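Oxidoreductase (Ralstonia eutropha, PDB 3HJ9) binds flavin mononucleotide and is probably an FMN-dependent oxidoreductase of the nitroreductase family. Local coordinates at residues L17-V22 with A119-S124; I29-P34 with V110-E115; S66-A71 with E169-Y174. All blocks are in the same frame, centred on the assembly; numbering follows the deposited sequence.

Contact 1. Residues L17-V22 with A119-S124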
# COMPACT_ATOMS: atom_id res chain seq x y z
N LEU A 17 10.99 -22.94 -16.66
CA LEU A 17 9.98 -23.81 -16.09
C LEU A 17 10.14 -23.76 -14.58
O LEU A 17 11.15 -23.25 -14.08
CB LEU A 17 10.11 -25.23 -16.60
CG LEU A 17 9.73 -25.38 -18.07
CD1 LEU A 17 10.03 -26.81 -18.55
CD2 LEU A 17 8.24 -24.99 -18.33
N PRO A 18 9.12 -24.23 -13.84
CA PRO A 18 9.32 -24.29 -12.40
C PRO A 18 10.42 -25.30 -12.06
O PRO A 18 10.49 -26.35 -12.70
CB PRO A 18 7.96 -24.79 -11.91
CG PRO A 18 7.01 -24.28 -12.96
CD PRO A 18 7.74 -24.59 -14.20
N ARG A 19 11.27 -24.95 -11.10
CA ARG A 19 12.32 -25.84 -10.65
C ARG A 19 11.70 -26.89 -9.70
O ARG A 19 10.62 -26.62 -9.08
CB ARG A 19 13.43 -25.09 -9.94
CG ARG A 19 14.27 -24.22 -10.87
CD ARG A 19 15.36 -23.51 -10.09
NE ARG A 19 14.76 -22.57 -9.14
CZ ARG A 19 14.23 -21.39 -9.46
NH1 ARG A 19 14.24 -20.93 -10.71
NH2 ARG A 19 13.69 -20.64 -8.50
N PRO A 20 12.35 -28.05 -9.56
CA PRO A 20 11.87 -29.06 -8.63
C PRO A 20 11.93 -28.55 -7.18
O PRO A 20 12.84 -27.77 -6.83
CB PRO A 20 12.84 -30.22 -8.83
CG PRO A 20 13.72 -29.88 -9.93
CD PRO A 20 13.56 -28.49 -10.29
N ALA A 21 10.95 -28.95 -6.37
CA ALA A 21 10.93 -28.57 -4.97
C ALA A 21 12.17 -29.16 -4.26
O ALA A 21 12.64 -30.26 -4.60
CB ALA A 21 9.61 -29.01 -4.30
N VAL A 22 12.74 -28.37 -3.36
CA VAL A 22 13.91 -28.74 -2.56
C VAL A 22 13.37 -28.84 -1.14
O VAL A 22 12.92 -27.85 -0.58
CB VAL A 22 15.00 -27.65 -2.58
CG1 VAL A 22 16.21 -28.10 -1.76
CG2 VAL A 22 15.39 -27.30 -3.99
N ALA A 119 3.85 -28.30 -5.56
CA ALA A 119 5.12 -28.90 -5.10
C ALA A 119 6.21 -28.62 -6.13
O ALA A 119 6.64 -29.50 -6.85
CB ALA A 119 4.95 -30.42 -4.82
N ALA A 120 6.61 -27.36 -6.21
CA ALA A 120 7.63 -26.87 -7.13
C ALA A 120 8.17 -25.54 -6.60
O ALA A 120 7.45 -24.81 -5.86
CB ALA A 120 7.07 -26.69 -8.53
N ASP A 121 9.40 -25.20 -7.00
CA ASP A 121 10.07 -23.93 -6.64
C ASP A 121 9.77 -22.89 -7.71
O ASP A 121 10.37 -22.93 -8.79
CB ASP A 121 11.58 -24.18 -6.43
CG ASP A 121 12.38 -22.91 -6.15
OD1 ASP A 121 11.83 -21.79 -5.94
OD2 ASP A 121 13.61 -23.02 -6.18
N LEU A 122 8.83 -21.97 -7.40
CA LEU A 122 8.40 -20.91 -8.33
C LEU A 122 9.01 -19.55 -7.98
O LEU A 122 8.46 -18.50 -8.34
CB LEU A 122 6.87 -20.82 -8.40
CG LEU A 122 6.17 -21.96 -9.14
CD1 LEU A 122 6.17 -23.23 -8.33
CD2 LEU A 122 4.76 -21.55 -9.46
N ARG A 123 10.14 -19.53 -7.30
CA ARG A 123 10.78 -18.26 -6.99
C ARG A 123 11.34 -17.65 -8.28
O ARG A 123 11.85 -18.37 -9.15
CB ARG A 123 11.87 -18.43 -5.97
CG ARG A 123 11.33 -18.81 -4.60
CD ARG A 123 12.49 -19.04 -3.66
NE ARG A 123 13.28 -20.19 -4.10
CZ ARG A 123 14.53 -20.46 -3.76
NH1 ARG A 123 15.22 -19.67 -2.93
NH2 ARG A 123 15.12 -21.55 -4.23
N SER A 124 11.27 -16.32 -8.34
CA SER A 124 11.66 -15.50 -9.49
C SER A 124 11.14 -16.03 -10.85
O SER A 124 11.91 -16.36 -11.75
CB SER A 124 13.15 -15.15 -9.49
OG SER A 124 13.92 -16.31 -9.54
O HOH W 1 8.88 -30.46 -7.59

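Contact 2. Residues I29-P34 with V110-E115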
# COMPACT_ATOMS: atom_id res chain seq x y z
N ILE A 29 1.82 -26.13 6.43
CA ILE A 29 2.86 -25.65 7.35
C ILE A 29 2.12 -24.78 8.39
O ILE A 29 1.50 -23.79 8.01
CB ILE A 29 3.98 -24.85 6.68
CG1 ILE A 29 4.69 -25.70 5.61
CG2 ILE A 29 5.00 -24.39 7.73
CD1 ILE A 29 5.71 -24.93 4.80
N THR A 30 2.12 -25.22 9.65
CA THR A 30 1.50 -24.45 10.74
C THR A 30 2.52 -23.40 11.17
O THR A 30 3.73 -23.66 11.22
CB THR A 30 1.08 -25.34 11.92
OG1 THR A 30 2.20 -26.14 12.32
CG2 THR A 30 -0.08 -26.25 11.52
N LEU A 31 2.05 -22.20 11.44
CA LEU A 31 2.89 -21.08 11.82
C LEU A 31 2.65 -20.73 13.29
O LEU A 31 1.51 -20.82 13.76
CB LEU A 31 2.53 -19.88 10.95
CG LEU A 31 2.69 -20.04 9.44
CD1 LEU A 31 1.99 -18.92 8.73
CD2 LEU A 31 4.20 -20.10 9.05
N PRO A 32 3.71 -20.30 14.02
CA PRO A 32 3.50 -19.93 15.42
C PRO A 32 2.74 -18.61 15.55
O PRO A 32 2.70 -17.83 14.58
CB PRO A 32 4.94 -19.81 15.96
CG PRO A 32 5.73 -19.44 14.78
CD PRO A 32 5.13 -20.21 13.65
N GLU A 33 2.13 -18.39 16.71
CA GLU A 33 1.35 -17.17 16.94
C GLU A 33 2.24 -15.94 16.81
O GLU A 33 3.32 -15.94 17.36
CB GLU A 33 0.69 -17.12 18.33
CG GLU A 33 -0.56 -17.92 18.42
CD GLU A 33 -1.40 -17.58 19.64
OE1 GLU A 33 -0.88 -17.73 20.79
OE2 GLU A 33 -2.59 -17.17 19.44
N PRO A 34 1.79 -14.91 16.09
CA PRO A 34 2.61 -13.70 15.96
C PRO A 34 2.66 -12.85 17.27
O PRO A 34 1.70 -12.89 18.06
CB PRO A 34 1.91 -12.95 14.82
CG PRO A 34 0.49 -13.33 14.94
CD PRO A 34 0.48 -14.75 15.43
N VAL A 110 -7.22 -16.86 8.47
CA VAL A 110 -8.10 -17.27 9.55
C VAL A 110 -7.46 -18.36 10.44
O VAL A 110 -7.66 -18.33 11.64
CB VAL A 110 -9.51 -17.69 9.00
CG1 VAL A 110 -10.38 -18.33 10.10
CG2 VAL A 110 -10.20 -16.48 8.33
N HIS A 111 -6.68 -19.26 9.82
CA HIS A 111 -6.00 -20.35 10.53
C HIS A 111 -4.49 -20.16 10.66
O HIS A 111 -3.83 -21.01 11.26
CB HIS A 111 -6.31 -21.70 9.86
CG HIS A 111 -7.76 -22.02 9.82
ND1 HIS A 111 -8.43 -22.53 10.91
CD2 HIS A 111 -8.69 -21.87 8.84
CE1 HIS A 111 -9.71 -22.69 10.60
NE2 HIS A 111 -9.88 -22.30 9.35
N HIS A 112 -3.97 -19.06 10.13
CA HIS A 112 -2.57 -18.68 10.18
C HIS A 112 -1.67 -19.87 9.84
O HIS A 112 -0.90 -20.33 10.65
CB HIS A 112 -2.23 -18.04 11.53
CG HIS A 112 -0.87 -17.41 11.59
ND1 HIS A 112 -0.46 -16.45 10.69
CD2 HIS A 112 0.16 -17.60 12.44
CE1 HIS A 112 0.78 -16.09 10.98
NE2 HIS A 112 1.18 -16.77 12.03
N CYS A 113 -1.87 -20.39 8.64
CA CYS A 113 -1.06 -21.47 8.14
C CYS A 113 -0.91 -21.35 6.63
O CYS A 113 -1.64 -20.58 6.00
CB CYS A 113 -1.68 -22.81 8.52
SG CYS A 113 -3.24 -23.04 7.74
N LEU A 114 -0.01 -22.17 6.10
CA LEU A 114 0.31 -22.27 4.67
C LEU A 114 -0.22 -23.62 4.12
O LEU A 114 0.01 -24.65 4.70
CB LEU A 114 1.82 -22.17 4.49
CG LEU A 114 2.53 -20.84 4.82
CD1 LEU A 114 4.07 -21.00 4.80
CD2 LEU A 114 2.06 -19.82 3.86
N GLU A 115 -0.96 -23.56 3.02
CA GLU A 115 -1.56 -24.73 2.34
C GLU A 115 -0.85 -24.86 0.99
O GLU A 115 -0.73 -23.88 0.27
CB GLU A 115 -3.05 -24.48 2.11
CG GLU A 115 -3.86 -24.37 3.38
CD GLU A 115 -5.39 -24.17 3.13
OE1 GLU A 115 -6.18 -24.97 3.71
OE2 GLU A 115 -5.81 -23.25 2.37
O HOH W 2 -1.18 -21.51 13.01

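Contact 3. Residues S66-A71 with E169-Y174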
# COMPACT_ATOMS: atom_id res chain seq x y z
N SER A 66 6.25 -16.33 9.83
CA SER A 66 4.95 -16.14 10.46
C SER A 66 4.56 -14.68 10.60
O SER A 66 3.47 -14.29 10.18
CB SER A 66 4.94 -16.80 11.84
OG SER A 66 3.78 -16.46 12.59
N GLU A 67 5.44 -13.89 11.21
CA GLU A 67 5.19 -12.47 11.42
C GLU A 67 5.04 -11.66 10.11
O GLU A 67 4.18 -10.80 10.03
CB GLU A 67 6.22 -11.87 12.38
CG GLU A 67 6.11 -12.43 13.79
CD GLU A 67 7.14 -11.88 14.75
OE1 GLU A 67 8.16 -11.32 14.30
OE2 GLU A 67 6.91 -11.99 15.98
N LEU A 68 5.83 -12.00 9.11
CA LEU A 68 5.79 -11.39 7.77
C LEU A 68 4.42 -11.61 7.12
O LEU A 68 3.76 -10.64 6.63
CB LEU A 68 6.86 -12.02 6.85
CG LEU A 68 6.86 -11.69 5.36
CD1 LEU A 68 7.13 -10.17 5.13
CD2 LEU A 68 7.87 -12.60 4.60
N LEU A 69 4.01 -12.88 7.11
CA LEU A 69 2.72 -13.26 6.54
C LEU A 69 1.58 -12.58 7.31
O LEU A 69 0.70 -12.07 6.68
CB LEU A 69 2.54 -14.79 6.46
CG LEU A 69 3.42 -15.45 5.39
CD1 LEU A 69 3.39 -16.94 5.56
CD2 LEU A 69 2.97 -15.08 3.97
N TRP A 70 1.64 -12.58 8.65
CA TRP A 70 0.63 -11.90 9.47
C TRP A 70 0.60 -10.37 9.19
O TRP A 70 -0.49 -9.77 9.10
CB TRP A 70 0.83 -12.19 10.94
CG TRP A 70 -0.20 -11.55 11.77
CD1 TRP A 70 -1.44 -12.02 12.05
CD2 TRP A 70 -0.08 -10.30 12.41
NE1 TRP A 70 -2.13 -11.11 12.82
CE2 TRP A 70 -1.31 -10.04 13.06
CE3 TRP A 70 0.95 -9.35 12.50
CZ2 TRP A 70 -1.54 -8.89 13.80
CZ3 TRP A 70 0.73 -8.19 13.25
CH2 TRP A 70 -0.50 -7.98 13.90
N ALA A 71 1.79 -9.76 9.13
CA ALA A 71 1.93 -8.34 8.81
C ALA A 71 1.22 -8.06 7.48
O ALA A 71 0.29 -7.23 7.44
CB ALA A 71 3.42 -7.89 8.76
N GLU A 169 3.09 -3.05 1.59
CA GLU A 169 3.70 -2.02 2.44
C GLU A 169 3.87 -2.50 3.88
O GLU A 169 4.90 -2.23 4.51
CB GLU A 169 2.93 -0.69 2.38
CG GLU A 169 3.60 0.46 3.09
CD GLU A 169 4.97 0.86 2.52
OE1 GLU A 169 5.42 0.28 1.50
OE2 GLU A 169 5.60 1.79 3.10
N ASN A 170 2.86 -3.20 4.42
CA ASN A 170 2.99 -3.83 5.72
C ASN A 170 4.23 -4.75 5.73
O ASN A 170 4.97 -4.76 6.71
CB ASN A 170 1.76 -4.68 6.09
CG ASN A 170 0.55 -3.85 6.44
OD1 ASN A 170 0.62 -2.62 6.51
ND2 ASN A 170 -0.60 -4.53 6.63
N ALA A 171 4.43 -5.51 4.66
CA ALA A 171 5.59 -6.45 4.53
C ALA A 171 6.92 -5.71 4.51
O ALA A 171 7.91 -6.15 5.15
CB ALA A 171 5.44 -7.37 3.28
N TYR A 172 6.99 -4.62 3.73
CA TYR A 172 8.17 -3.73 3.72
C TYR A 172 8.58 -3.22 5.09
O TYR A 172 9.75 -3.30 5.47
CB TYR A 172 7.93 -2.49 2.85
CG TYR A 172 8.42 -2.52 1.43
CD1 TYR A 172 9.78 -2.53 1.14
CD2 TYR A 172 7.51 -2.42 0.36
CE1 TYR A 172 10.24 -2.48 -0.23
CE2 TYR A 172 7.97 -2.34 -0.97
CZ TYR A 172 9.30 -2.38 -1.27
OH TYR A 172 9.68 -2.30 -2.59
N LEU A 173 7.58 -2.70 5.81
CA LEU A 173 7.76 -2.16 7.16
C LEU A 173 8.19 -3.26 8.14
O LEU A 173 9.12 -3.05 8.95
CB LEU A 173 6.49 -1.40 7.64
CG LEU A 173 6.18 -0.10 6.86
CD1 LEU A 173 4.80 0.47 7.21
CD2 LEU A 173 7.29 0.97 7.03
N TYR A 174 7.57 -4.45 8.03
CA TYR A 174 8.00 -5.60 8.84
C TYR A 174 9.48 -5.93 8.53
O TYR A 174 10.29 -6.07 9.46
CB TYR A 174 7.08 -6.84 8.70
CG TYR A 174 7.64 -7.95 9.50
CD1 TYR A 174 7.45 -8.00 10.88
CD2 TYR A 174 8.50 -8.88 8.90
CE1 TYR A 174 8.07 -9.01 11.64
CE2 TYR A 174 9.12 -9.88 9.66
CZ TYR A 174 8.90 -9.95 11.01
OH TYR A 174 9.54 -10.94 11.72

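Contact 1. Residues L17-V22 with A119-S124
Two arginines, Arg19 from one segment and Arg123 from the other, share the single carboxylate of Asp121. Arg123 grips it side-on, NE to Asp121 OD1 at 2.8 Å and NH2 to Asp121 OD2 at 2.9 Å, both nearly straight. Arg19 crosses the acid with its guanidinium plane 86° from the carboxylate plane, and its NE reaches Asp121 OD2 from above that plane at 3.2 Å, on the opposite face from Arg123 NH2. Asp121 OD1 also accepts the backbone N of Arg123, two residues on, which makes an Asx turn and fixes the carboxylate's rotation. The bend of the Arg19 chain at chi3 (-65°) swings the guanidinium over the second segment, where NH2 bonds Arg123 O at 3.0 Å near the guanidinium plane. The carboxylate between them probably lets the two arginines sit this close, with Arg19 NH2 4.4 Å from Arg123 NE.

Beneath this network the backbones pair antiparallel at Arg19 and Asp121, with Asp121 N to Arg19 O at 2.8 Å and a longer return bond from Arg19 N to Asp121 O. Pro18, which has no amide hydrogen to satisfy, suits the strand's margin and lays its CB against the small methyl of Ala120, 4.0 Å away. Near the other end, a water links Ala21 N to Ala119 O.

The pair forms a two-stranded ribbon separate from the large sheet. Helix 190-196 meets it through His196, which touches Pro18 and Leu122, while the loop residue Met134 packs against both arginines.

Contact 2. Residues I29-P34 with V110-E115
An edge of the central antiparallel sheet is built here, where strand 28-30 pairs with strand 113-116. Ile29 and Leu114 form a hydrogen-bonded pair: Ile29 N to Leu114 O and Leu114 N to Ile29 O are both 2.9 Å, the second almost straight at 176°. Their side chains share a sheet face, Ile29 CB to Leu114 CB 4.1 Å, and the branched Ile29 suits an extended backbone. Thr30 and Cys113 follow as the non-hydrogen-bonded pair, on the other face, with Cys113 CB close beside the carbonyl oxygen of Ile29.

Past the strand pairing, contact passes to Leu31 and the ring of His112. Leu31 lies across one face of the imidazole; its CD1 stands 3.9 Å from the centroid of the His112 ring and only 15° off the normal, a CH-pi contact. A leucine serves well here because its tip is forked: one methyl, CD1, lies over the ring while the other, CD2, meets Leu114 CD1.

His112 and Cys113 both face Asp108 in a G1 beta bulge, with His112 in the left-handed position. With CG anti to the backbone N (chi1 -170°), the imidazole is carried across to Leu31 and Pro32. Pro32 O lies at the ring's edge, a weak, bent bond of 3.2 Å from His112 NE2. Ser66 OG probably bonds both His112 NE2 and Pro32 O, tying the two together, while His112 ND1 bonds the hydroxyl of Tyr107. Both ring nitrogens are thus engaged and the ring's rotation is constrained. A water that donates toward Leu31 O and His112 O bridges the chains where they part. Pro34, whose CD lies 4.0 Å from His112 NE2, packs on Trp70 of helix 62-73 and on Trp47 of the second subunit.

Contact 3. Residues S66-A71 with E169-Y174
Tyr174 lays one face of its ring against the backbone of helix 66-71: the carbonyl carbon of Glu67 sits over the ring centre and Leu68 N nearer its rim. With CG anti to the backbone N (chi1 177°), the ring is sent over to helix 66-71. Its hydroxyl then arrives at Glu67, whose side chain crosses it at about a right angle, the carboxylate and ring planes 81° apart. Tyr174 OH donates to Glu67 OE1 at 3.0 Å, the oxygen accepting with its anti lone pair, and Glu67 CB lies 3.5 Å from Tyr174 CE1. OE2, the other oxygen of Glu67, forms a salt bridge with Lys63, so the buried acid is held at both oxygens and its negative charge is probably balanced. Tyrosine is apt here, combining a flat apolar face with a polar end.

At the ring's root, on the same side as Leu68, the small Ala71 allows close approach, its CB 3.8 Å from Tyr174 CB. Leu68 sends CD1 to the methyl of Ala171, again 3.8 Å, and it also touches Ile211 of strand 203-212.

Asn170 turns its amide to the carbonyl of Ala71: ND2 donates to Ala71 O at 3.0 Å in a bent bond, the oxygen lying somewhat out of the amide plane. Thr84 OG1 lies within bonding reach of both Ala71 O and Trp70 O. A weak bond, matched by its reciprocal, joins Asn170 ND2 to Glu169 of the second subunit, so the contact adjoins the dimer interface.

The helices run roughly antiparallel at 145°, their axes 8.6 Å apart. Such helix packing beside the central sheet and near the subunit interface belongs to the dimeric nitroreductase fold, with bound FMN about 10 Å from the Asn170 side chain.

How the contacts relate
From the N terminus the chain lays down 17-22, then 29-34, then helix segment 66-71, before their partners arrive. Contact 2 closes first, when 110-115 returns to pair with 29-34; contact 1 closes around it soon after, at 119-124, so the two are nested and their strands are consecutive on both sides. Contact 3 closes last, at 169-174, and because 66-71 lies inside both earlier loops it crosses each. Contact 1 holds a small separate ribbon, about 23 Å from contact 3 between centres, whereas contacts 2 and 3 touch: Ser66, Leu69 and Trp70 join the sheet edge to the helical layer and thence to the dimer interface.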